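Local coordinates for protein aldehyde dehydrogenase 12 (Zea mays, PDB 6D97) that oxidises L-glutamate gamma-semialdehyde with NAD+, the last step of proline catabolism in plants, at residues A[59-71]-A[397-409]. Residues are numbered along the deposited sequence; the frame is centred on the assembly and turned at random.
Sequences WNWIVDPLNGDKF and ANHSIPKIYGAMK
Pro-402 and Tyr-405 bear on the hairpin connection between strands 60-63 and 70-74 of the aldehyde dehydrogenase fold. They begin and end a type I beta turn in the loop between strands 388-391 and 411-414. Pro-402 is the central bump. Its ring enters a shallow hollow formed by Asp-64 O, Pro-65 O and Gly-68, with Val-63 CG2 more distant. CD of Pro-402 lies 3.5 Å from Pro-65 O and CG lies 4.0 Å from Gly-68 CA. Pro-65 O is a bump in turn, packed against CB, CG1 and CG2 of Ile-401, with CG2 at 3.3 Å. Next to it, the CA-H of Asn-67 makes a contact with Ser-400 O (CA to O 3.1 Å). Pro-65 also meets the Tyr-405 ring. Its CA sits at the ring edge near the plane, 3.8 Å from CD2 of Tyr-405. Val-63 and Ile-404 meet tip to tip, CG2 to CD1, at 3.9 Å. With Ile-404 CG1 between the backbone N and the carbonyl carbon (chi1 50°), CD1 reaches Val-63 and also rests on one face of the Tyr-405 ring, toward its rim.

No direct hydrogen bond joins the two segments. Asp-64 OD1 takes Leu-66 N in an Asx turn, and OD2 forms a salt bridge with Arg-136. Two waters bridge the seam. One links Leu-66 O to Ser-400 N. The other donates to Val-63 O at 2.7 Å and lies 2.6 Å from Tyr-405 OH.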
ATOM      1  N   TRP A  59     -25.359 -37.569 -22.446  1.00 41.81           N
ATOM      2  CA  TRP A  59     -25.351 -36.195 -22.926  1.00 49.27           C
ATOM      3  C   TRP A  59     -26.708 -35.545 -22.686  1.00 48.35           C
ATOM      4  O   TRP A  59     -27.749 -36.206 -22.717  1.00 46.45           O
ATOM      5  CB  TRP A  59     -25.022 -36.135 -24.420  1.00 53.06           C
ATOM      6  CG  TRP A  59     -23.671 -36.666 -24.807  1.00 57.67           C
ATOM      7  CD1 TRP A  59     -23.333 -37.970 -25.043  1.00 58.96           C
ATOM      8  CD2 TRP A  59     -22.482 -35.899 -25.038  1.00 47.97           C
ATOM      9  NE1 TRP A  59     -22.007 -38.061 -25.392  1.00 55.78           N
ATOM     10  CE2 TRP A  59     -21.463 -36.804 -25.399  1.00 48.45           C
ATOM     11  CE3 TRP A  59     -22.180 -34.535 -24.967  1.00 34.69           C
ATOM     12  CZ2 TRP A  59     -20.163 -36.390 -25.686  1.00 44.85           C
ATOM     13  CZ3 TRP A  59     -20.890 -34.125 -25.253  1.00 35.64           C
ATOM     14  CH2 TRP A  59     -19.897 -35.050 -25.608  1.00 39.53           C
ATOM     15  N   ASN A  60     -26.688 -34.236 -22.453  1.00 43.83           N
ATOM     16  CA  ASN A  60     -27.900 -33.438 -22.335  1.00 44.24           C
ATOM     17  C   ASN A  60     -27.912 -32.385 -23.434  1.00 46.05           C
ATOM     18  O   ASN A  60     -26.870 -31.806 -23.759  1.00 44.58           O
ATOM     19  CB  ASN A  60     -27.997 -32.773 -20.960  1.00 36.20           C
ATOM     20  N   TRP A  61     -29.087 -32.142 -24.009  1.00 44.57           N
ATOM     21  CA  TRP A  61     -29.216 -31.222 -25.133  1.00 39.52           C
ATOM     22  C   TRP A  61     -29.613 -29.834 -24.652  1.00 36.35           C
ATOM     23  O   TRP A  61     -30.550 -29.683 -23.859  1.00 37.01           O
ATOM     24  CB  TRP A  61     -30.242 -31.733 -26.148  1.00 38.46           C
ATOM     25  CG  TRP A  61     -29.727 -32.819 -27.055  1.00 42.96           C
ATOM     26  CD1 TRP A  61     -30.030 -34.146 -26.995  1.00 48.06           C
ATOM     27  CD2 TRP A  61     -28.818 -32.666 -28.155  1.00 41.99           C
ATOM     28  NE1 TRP A  61     -29.374 -34.830 -27.991  1.00 51.95           N
ATOM     29  CE2 TRP A  61     -28.621 -33.945 -28.716  1.00 47.55           C
ATOM     30  CE3 TRP A  61     -28.157 -31.572 -28.722  1.00 40.78           C
ATOM     31  CZ2 TRP A  61     -27.787 -34.162 -29.815  1.00 42.05           C
ATOM     32  CZ3 TRP A  61     -27.328 -31.791 -29.815  1.00 42.47           C
ATOM     33  CH2 TRP A  61     -27.152 -33.076 -30.349  1.00 42.07           C
ATOM     34  N   ILE A  62     -28.893 -28.828 -25.135  1.00 40.72           N
ATOM     35  CA  ILE A  62     -29.246 -27.426 -24.960  1.00 39.50           C
ATOM     36  C   ILE A  62     -29.970 -26.974 -26.220  1.00 44.41           C
ATOM     37  O   ILE A  62     -29.536 -27.287 -27.336  1.00 44.94           O
ATOM     38  CB  ILE A  62     -27.996 -26.564 -24.707  1.00 32.61           C
ATOM     39  CG1 ILE A  62     -27.225 -27.075 -23.485  1.00 33.54           C
ATOM     40  CG2 ILE A  62     -28.375 -25.095 -24.567  1.00 29.54           C
ATOM     41  CD1 ILE A  62     -28.039 -27.111 -22.213  1.00 34.85           C
ATOM     42  N   VAL A  63     -31.071 -26.253 -26.052  1.00 39.31           N
ATOM     43  CA  VAL A  63     -31.817 -25.764 -27.205  1.00 36.28           C
ATOM     44  C   VAL A  63     -31.358 -24.354 -27.548  1.00 39.61           C
ATOM     45  O   VAL A  63     -30.948 -23.572 -26.683  1.00 33.21           O
ATOM     46  CB  VAL A  63     -33.343 -25.814 -26.977  1.00 36.52           C
ATOM     47  CG1 VAL A  63     -33.826 -27.257 -26.929  1.00 38.27           C
ATOM     48  CG2 VAL A  63     -33.730 -25.051 -25.722  1.00 32.66           C
ATOM     49  N   ASP A  64     -31.417 -24.045 -28.838  1.00 31.72           N
ATOM     50  CA  ASP A  64     -31.121 -22.706 -29.335  1.00 31.16           C
ATOM     51  C   ASP A  64     -32.166 -21.737 -28.799  1.00 31.29           C
ATOM     52  O   ASP A  64     -33.361 -21.921 -29.066  1.00 38.67           O
ATOM     53  CB  ASP A  64     -31.107 -22.709 -30.867  1.00 32.00           C
ATOM     54  CG  ASP A  64     -30.663 -21.378 -31.473  1.00 36.33           C
ATOM     55  OD1 ASP A  64     -30.895 -20.307 -30.873  1.00 30.81           O
ATOM     56  OD2 ASP A  64     -30.083 -21.407 -32.579  1.00 44.12           O
ATOM     57  N   PRO A  65     -31.773 -20.699 -28.056  1.00 32.82           N
ATOM     58  CA  PRO A  65     -32.773 -19.783 -27.483  1.00 30.56           C
ATOM     59  C   PRO A  65     -33.600 -19.045 -28.520  1.00 33.01           C
ATOM     60  O   PRO A  65     -34.630 -18.467 -28.151  1.00 34.88           O
ATOM     61  CB  PRO A  65     -31.925 -18.802 -26.662  1.00 28.75           C
ATOM     62  CG  PRO A  65     -30.624 -19.510 -26.436  1.00 32.71           C
ATOM     63  CD  PRO A  65     -30.403 -20.329 -27.669  1.00 33.28           C
ATOM     64  N   LEU A  66     -33.189 -19.034 -29.787  1.00 30.72           N
ATOM     65  CA  LEU A  66     -33.922 -18.310 -30.817  1.00 34.94           C
ATOM     66  C   LEU A  66     -34.914 -19.179 -31.571  1.00 34.72           C
ATOM     67  O   LEU A  66     -35.838 -18.635 -32.189  1.00 42.13           O
ATOM     68  CB  LEU A  66     -32.956 -17.675 -31.825  1.00 31.24           C
ATOM     69  CG  LEU A  66     -32.164 -16.430 -31.416  1.00 39.18           C
ATOM     70  CD1 LEU A  66     -31.345 -15.923 -32.592  1.00 30.42           C
ATOM     71  CD2 LEU A  66     -33.094 -15.341 -30.918  1.00 32.76           C
ATOM     72  N   ASN A  67     -34.756 -20.507 -31.542  1.00 40.56           N
ATOM     73  CA  ASN A  67     -35.660 -21.346 -32.320  1.00 42.21           C
ATOM     74  C   ASN A  67     -35.949 -22.723 -31.731  1.00 38.96           C
ATOM     75  O   ASN A  67     -36.766 -23.441 -32.313  1.00 40.89           O
ATOM     76  CB  ASN A  67     -35.113 -21.495 -33.753  1.00 35.67           C
ATOM     77  CG  ASN A  67     -33.715 -22.081 -33.789  1.00 41.25           C
ATOM     78  OD1 ASN A  67     -33.355 -22.911 -32.957  1.00 39.38           O
ATOM     79  ND2 ASN A  67     -32.918 -21.649 -34.760  1.00 34.69           N
ATOM     80  N   GLY A  68     -35.325 -23.131 -30.625  1.00 44.23           N
ATOM     81  CA  GLY A  68     -35.623 -24.411 -30.010  1.00 36.94           C
ATOM     82  C   GLY A  68     -34.844 -25.597 -30.536  1.00 39.70           C
ATOM     83  O   GLY A  68     -35.020 -26.707 -30.017  1.00 45.66           O
ATOM     84  N   ASP A  69     -34.000 -25.404 -31.547  1.00 43.77           N
ATOM     85  CA  ASP A  69     -33.188 -26.492 -32.076  1.00 42.90           C
ATOM     86  C   ASP A  69     -32.298 -27.085 -30.990  1.00 35.58           C
ATOM     87  O   ASP A  69     -31.697 -26.360 -30.196  1.00 33.88           O
ATOM     88  CB  ASP A  69     -32.308 -25.984 -33.222  1.00 49.97           C
ATOM     89  CG  ASP A  69     -33.086 -25.715 -34.497  1.00 56.20           C
ATOM     90  OD1 ASP A  69     -34.293 -26.040 -34.548  1.00 51.31           O
ATOM     91  OD2 ASP A  69     -32.471 -25.184 -35.453  1.00 62.54           O
ATOM     92  N   LYS A  70     -32.210 -28.414 -30.961  1.00 38.75           N
ATOM     93  CA  LYS A  70     -31.167 -29.082 -30.190  1.00 39.57           C
ATOM     94  C   LYS A  70     -29.826 -28.869 -30.881  1.00 35.07           C
ATOM     95  O   LYS A  70     -29.444 -29.669 -31.740  1.00 48.42           O
ATOM     96  CB  LYS A  70     -31.451 -30.582 -30.058  1.00 42.05           C
ATOM     97  CG  LYS A  70     -32.601 -30.957 -29.130  1.00 41.74           C
ATOM     98  CD  LYS A  70     -32.844 -32.468 -29.148  1.00 47.43           C
ATOM     99  CE  LYS A  70     -33.869 -32.896 -28.103  1.00 51.30           C
ATOM    100  NZ  LYS A  70     -34.069 -34.377 -28.060  1.00 55.02           N
ATOM    101  N   PHE A  71     -29.101 -27.805 -30.530  1.00 35.80           N
ATOM    102  CA  PHE A  71     -27.896 -27.461 -31.272  1.00 33.70           C
ATOM    103  C   PHE A  71     -26.593 -27.635 -30.498  1.00 32.84           C
ATOM    104  O   PHE A  71     -25.522 -27.516 -31.102  1.00 39.55           O
ATOM    105  CB  PHE A  71     -28.002 -26.025 -31.828  1.00 33.14           C
ATOM    106  CG  PHE A  71     -27.785 -24.916 -30.817  1.00 33.39           C
ATOM    107  CD1 PHE A  71     -28.159 -25.035 -29.484  1.00 34.84           C
ATOM    108  CD2 PHE A  71     -27.230 -23.718 -31.242  1.00 31.81           C
ATOM    109  CE1 PHE A  71     -27.951 -23.988 -28.598  1.00 34.58           C
ATOM    110  CE2 PHE A  71     -27.029 -22.671 -30.369  1.00 33.33           C
ATOM    111  CZ  PHE A  71     -27.388 -22.804 -29.045  1.00 39.36           C
ATOM    112  N   ALA A 397     -43.438 -10.311 -30.623  1.00 50.88           N
ATOM    113  CA  ALA A 397     -44.197 -10.995 -31.656  1.00 48.78           C
ATOM    114  C   ALA A 397     -43.266 -11.494 -32.753  1.00 52.21           C
ATOM    115  O   ALA A 397     -42.114 -11.066 -32.867  1.00 56.70           O
ATOM    116  CB  ALA A 397     -45.269 -10.081 -32.261  1.00 43.92           C
ATOM    117  N   ASN A 398     -43.795 -12.415 -33.560  1.00 50.87           N
ATOM    118  CA  ASN A 398     -43.111 -12.950 -34.737  1.00 53.97           C
ATOM    119  C   ASN A 398     -41.737 -13.517 -34.374  1.00 53.40           C
ATOM    120  O   ASN A 398     -40.701 -13.065 -34.865  1.00 55.38           O
ATOM    121  CB  ASN A 398     -42.988 -11.880 -35.827  1.00 61.47           C
ATOM    122  CG  ASN A 398     -44.236 -11.039 -35.960  1.00 67.59           C
ATOM    123  OD1 ASN A 398     -45.289 -11.529 -36.368  1.00 69.12           O
ATOM    124  ND2 ASN A 398     -44.125  -9.758 -35.620  1.00 64.19           N
ATOM    125  N   HIS A 399     -41.738 -14.525 -33.505  1.00 51.17           N
ATOM    126  CA  HIS A 399     -40.486 -15.124 -33.065  1.00 50.96           C
ATOM    127  C   HIS A 399     -40.686 -16.615 -32.826  1.00 44.42           C
ATOM    128  O   HIS A 399     -41.813 -17.109 -32.735  1.00 36.49           O
ATOM    129  CB  HIS A 399     -39.952 -14.433 -31.805  1.00 46.34           C
ATOM    130  CG  HIS A 399     -40.822 -14.607 -30.601  1.00 45.41           C
ATOM    131  ND1 HIS A 399     -40.862 -15.775 -29.872  1.00 36.72           N
ATOM    132  CD2 HIS A 399     -41.687 -13.758 -29.998  1.00 38.55           C
ATOM    133  CE1 HIS A 399     -41.711 -15.639 -28.870  1.00 42.67           C
ATOM    134  NE2 HIS A 399     -42.225 -14.423 -28.923  1.00 40.06           N
ATOM    135  N   SER A 400     -39.565 -17.332 -32.729  1.00 45.54           N
ATOM    136  CA  SER A 400     -39.562 -18.774 -32.512  1.00 44.51           C
ATOM    137  C   SER A 400     -38.855 -19.141 -31.209  1.00 38.25           C
ATOM    138  O   SER A 400     -38.306 -20.237 -31.081  1.00 38.19           O
ATOM    139  CB  SER A 400     -38.917 -19.498 -33.696  1.00 41.91           C
ATOM    140  OG  SER A 400     -39.696 -19.370 -34.876  1.00 49.28           O
ATOM    141  N   ILE A 401     -38.853 -18.231 -30.241  1.00 36.74           N
ATOM    142  CA  ILE A 401     -38.212 -18.463 -28.950  1.00 37.18           C
ATOM    143  C   ILE A 401     -39.016 -19.513 -28.190  1.00 41.33           C
ATOM    144  O   ILE A 401     -40.216 -19.315 -27.948  1.00 41.33           O
ATOM    145  CB  ILE A 401     -38.082 -17.156 -28.154  1.00 34.07           C
ATOM    146  CG1 ILE A 401     -37.272 -16.140 -28.959  1.00 33.10           C
ATOM    147  CG2 ILE A 401     -37.418 -17.401 -26.806  1.00 30.90           C
ATOM    148  CD1 ILE A 401     -37.354 -14.724 -28.430  1.00 33.98           C
ATOM    149  N   PRO A 402     -38.409 -20.641 -27.819  1.00 41.82           N
ATOM    150  CA  PRO A 402     -39.152 -21.679 -27.098  1.00 43.05           C
ATOM    151  C   PRO A 402     -39.720 -21.138 -25.796  1.00 42.48           C
ATOM    152  O   PRO A 402     -39.152 -20.241 -25.171  1.00 41.59           O
ATOM    153  CB  PRO A 402     -38.098 -22.765 -26.847  1.00 39.30           C
ATOM    154  CG  PRO A 402     -36.789 -22.057 -26.955  1.00 39.19           C
ATOM    155  CD  PRO A 402     -36.991 -20.995 -27.990  1.00 36.02           C
ATOM    156  N   LYS A 403     -40.862 -21.697 -25.391  1.00 44.73           N
ATOM    157  CA  LYS A 403     -41.629 -21.100 -24.305  1.00 44.44           C
ATOM    158  C   LYS A 403     -40.931 -21.206 -22.954  1.00 40.61           C
ATOM    159  O   LYS A 403     -41.344 -20.520 -22.013  1.00 38.00           O
ATOM    160  CB  LYS A 403     -43.019 -21.734 -24.235  1.00 39.14           C
ATOM    161  CG  LYS A 403     -43.899 -21.419 -25.442  1.00 47.18           C
ATOM    162  CD  LYS A 403     -44.249 -19.938 -25.512  1.00 50.94           C
ATOM    163  CE  LYS A 403     -45.475 -19.615 -24.673  1.00 62.76           C
ATOM    164  NZ  LYS A 403     -45.578 -18.156 -24.378  1.00 61.73           N
ATOM    165  N   ILE A 404     -39.889 -22.034 -22.830  1.00 38.16           N
ATOM    166  CA  ILE A 404     -39.121 -22.053 -21.589  1.00 36.24           C
ATOM    167  C   ILE A 404     -38.435 -20.718 -21.350  1.00 41.07           C
ATOM    168  O   ILE A 404     -38.084 -20.396 -20.210  1.00 40.19           O
ATOM    169  CB  ILE A 404     -38.072 -23.190 -21.576  1.00 38.79           C
ATOM    170  CG1 ILE A 404     -37.236 -23.181 -22.859  1.00 36.83           C
ATOM    171  CG2 ILE A 404     -38.729 -24.542 -21.314  1.00 46.12           C
ATOM    172  CD1 ILE A 404     -35.916 -23.922 -22.728  1.00 46.27           C
ATOM    173  N   TYR A 405     -38.225 -19.933 -22.401  1.00 40.62           N
ATOM    174  CA  TYR A 405     -37.553 -18.648 -22.308  1.00 35.92           C
ATOM    175  C   TYR A 405     -38.555 -17.526 -22.530  1.00 42.29           C
ATOM    176  O   TYR A 405     -39.476 -17.654 -23.345  1.00 43.93           O
ATOM    177  CB  TYR A 405     -36.419 -18.552 -23.330  1.00 29.37           C
ATOM    178  CG  TYR A 405     -35.348 -19.604 -23.139  1.00 36.53           C
ATOM    179  CD1 TYR A 405     -35.028 -20.074 -21.868  1.00 35.68           C
ATOM    180  CD2 TYR A 405     -34.663 -20.134 -24.226  1.00 31.87           C
ATOM    181  CE1 TYR A 405     -34.050 -21.033 -21.684  1.00 34.59           C
ATOM    182  CE2 TYR A 405     -33.688 -21.099 -24.051  1.00 40.76           C
ATOM    183  CZ  TYR A 405     -33.388 -21.542 -22.778  1.00 36.09           C
ATOM    184  OH  TYR A 405     -32.419 -22.496 -22.600  1.00 28.68           O
ATOM    185  N   GLY A 406     -38.379 -16.435 -21.798  1.00 29.31           N
ATOM    186  CA  GLY A 406     -39.253 -15.298 -21.959  1.00 36.69           C
ATOM    187  C   GLY A 406     -38.936 -14.496 -23.205  1.00 40.46           C
ATOM    188  O   GLY A 406     -37.832 -14.542 -23.746  1.00 32.14           O
ATOM    189  N   ALA A 407     -39.940 -13.747 -23.663  1.00 43.72           N
ATOM    190  CA  ALA A 407     -39.806 -12.906 -24.856  1.00 41.97           C
ATOM    191  C   ALA A 407     -40.729 -11.704 -24.658  1.00 45.67           C
ATOM    192  O   ALA A 407     -41.890 -11.716 -25.076  1.00 40.22           O
ATOM    193  CB  ALA A 407     -40.140 -13.672 -26.129  1.00 31.18           C
ATOM    194  N   MET A 408     -40.193 -10.668 -24.023  1.00 44.02           N
ATOM    195  CA  MET A 408     -40.966  -9.513 -23.596  1.00 44.18           C
ATOM    196  C   MET A 408     -40.406  -8.236 -24.202  1.00 38.77           C
ATOM    197  O   MET A 408     -39.191  -8.093 -24.373  1.00 36.35           O
ATOM    198  CB  MET A 408     -40.966  -9.391 -22.068  1.00 37.26           C
ATOM    199  CG  MET A 408     -41.946 -10.310 -21.363  1.00 41.58           C
ATOM    200  SD  MET A 408     -43.656  -9.787 -21.585  1.00 48.81           S
ATOM    201  CE  MET A 408     -43.604  -8.146 -20.867  1.00 45.86           C
ATOM    202  N   LYS A 409     -41.301  -7.310 -24.521  1.00 33.54           N
ATOM    203  CA  LYS A 409     -40.878  -5.961 -24.844  1.00 33.46           C
ATOM    204  C   LYS A 409     -40.336  -5.287 -23.584  1.00 33.14           C
ATOM    205  O   LYS A 409     -40.749  -5.625 -22.471  1.00 35.21           O
ATOM    206  CB  LYS A 409     -42.043  -5.151 -25.407  1.00 38.46           C
ATOM    207  CG  LYS A 409     -42.604  -5.660 -26.728  1.00 41.37           C
ATOM    208  CD  LYS A 409     -43.793  -4.820 -27.173  1.00 49.58           C
ATOM    209  CE  LYS A 409     -44.308  -5.257 -28.535  1.00 58.17           C
ATOM    210  NZ  LYS A 409     -45.520  -4.492 -28.940  1.00 63.07           N
TER
HETATM  211  O   HOH W   1     -30.442 -22.545 -24.282  1.00 26.53           O
HETATM  212  O   HOH W   2     -36.726 -16.269 -32.906  1.00 36.96           O